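Aspartyl-tRNA synthetase 2 (Thermus thermophilus, PDB 1N9W) attaches L-aspartate to both tRNA(Asp) and tRNA(Asn), first activating the amino acid with ATP to form Asp-AMP. Local coordinates at residues T271-L279 and G288-L299. Sequence-based numbering, arbitrary orientation.
Sequences THAEAKRIL and GQDLSEEAERLL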
loop_
_atom_site.group_PDB
_atom_site.type_symbol
_atom_site.label_atom_id
_atom_site.label_comp_id
_atom_site.label_asym_id
_atom_site.label_seq_id
_atom_site.Cartn_x
_atom_site.Cartn_y
_atom_site.Cartn_z
ATOM N N THR B 271 3.602 29.960 -14.729
ATOM C CA THR B 271 5.045 29.836 -14.882
ATOM C C THR B 271 5.800 30.375 -13.674
ATOM O O THR B 271 5.412 31.381 -13.080
ATOM C CB THR B 271 5.526 30.594 -16.124
ATOM O OG1 THR B 271 4.792 30.145 -17.268
ATOM C CG2 THR B 271 7.010 30.345 -16.350
ATOM N N HIS B 272 6.886 29.698 -13.318
ATOM C CA HIS B 272 7.714 30.107 -12.193
ATOM C C HIS B 272 8.227 31.524 -12.417
ATOM O O HIS B 272 8.654 32.197 -11.481
ATOM C CB HIS B 272 8.881 29.129 -12.025
ATOM C CG HIS B 272 9.942 29.596 -11.077
ATOM N ND1 HIS B 272 10.964 30.438 -11.462
ATOM C CD2 HIS B 272 10.145 29.335 -9.765
ATOM C CE1 HIS B 272 11.753 30.671 -10.428
ATOM N NE2 HIS B 272 11.278 30.014 -9.386
ATOM N N ALA B 273 8.182 31.974 -13.668
ATOM C CA ALA B 273 8.632 33.319 -14.008
ATOM C C ALA B 273 7.484 34.307 -13.802
ATOM O O ALA B 273 7.680 35.400 -13.277
ATOM C CB ALA B 273 9.115 33.360 -15.455
ATOM N N GLU B 274 6.286 33.911 -14.215
ATOM C CA GLU B 274 5.111 34.757 -14.075
ATOM C C GLU B 274 4.712 34.870 -12.613
ATOM O O GLU B 274 4.187 35.895 -12.180
ATOM C CB GLU B 274 3.951 34.170 -14.872
ATOM C CG GLU B 274 4.306 33.860 -16.308
ATOM C CD GLU B 274 3.268 32.996 -16.990
ATOM O OE1 GLU B 274 3.460 32.671 -18.182
ATOM O OE2 GLU B 274 2.261 32.640 -16.336
ATOM N N ALA B 275 4.958 33.809 -11.853
ATOM C CA ALA B 275 4.619 33.791 -10.436
ATOM C C ALA B 275 5.673 34.527 -9.620
ATOM O O ALA B 275 5.368 35.126 -8.589
ATOM C CB ALA B 275 4.497 32.353 -9.953
ATOM N N LYS B 276 6.914 34.484 -10.094
ATOM C CA LYS B 276 8.021 35.135 -9.410
ATOM C C LYS B 276 7.844 36.651 -9.421
ATOM O O LYS B 276 8.296 37.343 -8.507
ATOM C CB LYS B 276 9.338 34.744 -10.077
ATOM C CG LYS B 276 10.589 35.146 -9.322
ATOM C CD LYS B 276 11.755 34.282 -9.771
ATOM C CE LYS B 276 13.054 34.701 -9.114
ATOM N NZ LYS B 276 13.512 36.011 -9.639
ATOM N N ARG B 277 7.178 37.164 -10.450
ATOM C CA ARG B 277 6.950 38.597 -10.557
ATOM C C ARG B 277 5.684 39.019 -9.821
ATOM O O ARG B 277 5.612 40.123 -9.280
ATOM C CB ARG B 277 6.856 39.021 -12.023
ATOM C CG ARG B 277 5.795 38.296 -12.818
ATOM C CD ARG B 277 5.617 38.946 -14.174
ATOM N NE ARG B 277 5.041 40.282 -14.053
ATOM C CZ ARG B 277 3.784 40.520 -13.688
ATOM N NH1 ARG B 277 2.968 39.511 -13.411
ATOM N NH2 ARG B 277 3.340 41.765 -13.598
ATOM N N ILE B 278 4.685 38.144 -9.809
ATOM C CA ILE B 278 3.435 38.434 -9.117
ATOM C C ILE B 278 3.752 38.677 -7.639
ATOM O O ILE B 278 3.096 39.479 -6.972
ATOM C CB ILE B 278 2.436 37.256 -9.250
ATOM C CG1 ILE B 278 1.989 37.126 -10.709
ATOM C CG2 ILE B 278 1.230 37.474 -8.342
ATOM C CD1 ILE B 278 1.112 35.926 -10.989
ATOM N N LEU B 279 4.773 37.989 -7.139
ATOM C CA LEU B 279 5.184 38.131 -5.752
ATOM C C LEU B 279 5.850 39.476 -5.502
ATOM O O LEU B 279 5.714 40.060 -4.426
ATOM C CB LEU B 279 6.158 37.017 -5.365
ATOM C CG LEU B 279 5.588 35.603 -5.205
ATOM C CD1 LEU B 279 6.727 34.606 -5.027
ATOM C CD2 LEU B 279 4.650 35.571 -4.007
ATOM N N GLY B 288 13.396 35.101 -3.930
ATOM C CA GLY B 288 14.784 34.855 -4.271
ATOM C C GLY B 288 15.064 33.793 -5.322
ATOM O O GLY B 288 14.349 33.668 -6.317
ATOM N N GLN B 289 16.131 33.033 -5.082
ATOM C CA GLN B 289 16.581 31.973 -5.973
ATOM C C GLN B 289 15.426 31.107 -6.479
ATOM O O GLN B 289 15.204 30.988 -7.687
ATOM C CB GLN B 289 17.616 31.099 -5.256
ATOM C CG GLN B 289 18.744 31.882 -4.591
ATOM C CD GLN B 289 18.530 32.084 -3.094
ATOM O OE1 GLN B 289 17.527 32.659 -2.663
ATOM N NE2 GLN B 289 19.483 31.614 -2.297
ATOM N N ASP B 290 14.703 30.493 -5.550
ATOM C CA ASP B 290 13.572 29.647 -5.886
ATOM C C ASP B 290 12.477 29.878 -4.853
ATOM O O ASP B 290 12.766 30.173 -3.694
ATOM C CB ASP B 290 13.999 28.175 -5.901
ATOM C CG ASP B 290 12.873 27.245 -6.320
ATOM O OD1 ASP B 290 12.205 27.528 -7.339
ATOM O OD2 ASP B 290 12.666 26.222 -5.638
ATOM N N LEU B 291 11.225 29.753 -5.282
ATOM C CA LEU B 291 10.083 29.953 -4.400
ATOM C C LEU B 291 10.329 29.398 -3.006
ATOM O O LEU B 291 10.944 28.344 -2.848
ATOM C CB LEU B 291 8.843 29.295 -4.999
ATOM C CG LEU B 291 8.394 29.811 -6.365
ATOM C CD1 LEU B 291 7.247 28.955 -6.873
ATOM C CD2 LEU B 291 7.970 31.265 -6.261
ATOM N N SER B 292 9.842 30.112 -1.998
ATOM C CA SER B 292 10.010 29.690 -0.612
ATOM C C SER B 292 8.677 29.254 -0.013
ATOM O O SER B 292 7.645 29.288 -0.681
ATOM C CB SER B 292 10.590 30.838 0.213
ATOM O OG SER B 292 9.711 31.950 0.210
ATOM N N GLU B 293 8.704 28.852 1.253
ATOM C CA GLU B 293 7.492 28.414 1.929
ATOM C C GLU B 293 6.496 29.562 1.944
ATOM O O GLU B 293 5.327 29.394 1.593
ATOM C CB GLU B 293 7.800 27.988 3.365
ATOM C CG GLU B 293 6.637 27.292 4.050
ATOM C CD GLU B 293 6.908 26.982 5.508
ATOM O OE1 GLU B 293 7.928 26.321 5.800
ATOM O OE2 GLU B 293 6.097 27.398 6.363
ATOM N N GLU B 294 6.977 30.730 2.348
ATOM C CA GLU B 294 6.147 31.920 2.408
ATOM C C GLU B 294 5.800 32.398 1.005
ATOM O O GLU B 294 4.694 32.882 0.758
ATOM C CB GLU B 294 6.873 33.031 3.161
ATOM C CG GLU B 294 6.089 34.328 3.248
ATOM C CD GLU B 294 4.779 34.170 3.995
ATOM O OE1 GLU B 294 3.886 33.436 3.514
ATOM O OE2 GLU B 294 4.639 34.783 5.074
ATOM N N ALA B 295 6.752 32.264 0.087
ATOM C CA ALA B 295 6.536 32.682 -1.294
ATOM C C ALA B 295 5.393 31.878 -1.906
ATOM O O ALA B 295 4.527 32.428 -2.588
ATOM C CB ALA B 295 7.816 32.488 -2.105
ATOM N N GLU B 296 5.398 30.572 -1.646
ATOM C CA GLU B 296 4.371 29.664 -2.155
ATOM C C GLU B 296 3.048 29.891 -1.434
ATOM O O GLU B 296 1.972 29.773 -2.024
ATOM C CB GLU B 296 4.822 28.215 -1.961
ATOM C CG GLU B 296 6.008 27.814 -2.820
ATOM C CD GLU B 296 6.740 26.607 -2.279
ATOM O OE1 GLU B 296 7.632 26.084 -2.981
ATOM O OE2 GLU B 296 6.435 26.177 -1.147
ATOM N N ARG B 297 3.141 30.215 -0.150
ATOM C CA ARG B 297 1.965 30.466 0.660
ATOM C C ARG B 297 1.223 31.696 0.135
ATOM O O ARG B 297 -0.010 31.725 0.105
ATOM C CB ARG B 297 2.373 30.694 2.114
ATOM C CG ARG B 297 1.321 30.286 3.126
ATOM C CD ARG B 297 1.608 30.891 4.488
ATOM N NE ARG B 297 3.031 30.875 4.820
ATOM C CZ ARG B 297 3.758 29.775 5.002
ATOM N NH1 ARG B 297 3.200 28.574 4.891
ATOM N NH2 ARG B 297 5.048 29.879 5.296
ATOM N N LEU B 298 1.981 32.714 -0.274
ATOM C CA LEU B 298 1.399 33.945 -0.806
ATOM C C LEU B 298 0.738 33.687 -2.155
ATOM O O LEU B 298 -0.286 34.286 -2.485
ATOM C CB LEU B 298 2.476 35.033 -0.948
ATOM C CG LEU B 298 2.643 36.044 0.193
ATOM C CD1 LEU B 298 2.712 35.335 1.533
ATOM C CD2 LEU B 298 3.904 36.867 -0.038
ATOM N N LEU B 299 1.329 32.790 -2.935
ATOM C CA LEU B 299 0.770 32.448 -4.234
ATOM C C LEU B 299 -0.558 31.728 -4.033
ATOM O O LEU B 299 -1.481 31.881 -4.831
ATOM C CB LEU B 299 1.743 31.563 -5.006
ATOM C CG LEU B 299 2.989 32.293 -5.510
ATOM C CD1 LEU B 299 4.046 31.286 -5.924
ATOM C CD2 LEU B 299 2.610 33.192 -6.677
#
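Leu279 meets four residues of 288-299 through its two methyls. Leu279 CD1 packs on Leu291 CD2 and on Ala295 CB, each at 3.8 Å. Leu279 CD2 lies 3.8 Å from Leu298 CB and also touches Leu299 CG, whose side chain runs at about a right angle to that of Leu279. One turn earlier, Ala275 CB rests 3.9 Å from Leu299 CD2. Leu291 and Leu299 continue this apolar layer onto strand 311-315.

His272 and Lys276 meet the loop before the second helix. With CG anti to the backbone N (chi1 169°), the His272 ring reaches Leu291, touching its CG with His272 CD2. His272 NE2 is 3.4 Å from Asp290 OD1. The ring and carboxylate planes are 25° apart. Tyr317 meets the same ring. The Lys276 chain runs out straight as far as CE, which lies 3.3 Å from Gly288 O, and bends at its end.

Within 288-299, Ser292 OG N-caps the second helix, accepting from Ala295 N at 3.0 Å. Arg297 bridges Glu293 and Glu294.

Helices 272-279 and 293-299 cross at 90°, their axes 10.3 Å apart. These are two consecutive helices, joined by a loop and packed at a right angle beside the edge strand 269-271 of the largely antiparallel, mixed sheet characteristic of class II synthetase catalytic domains.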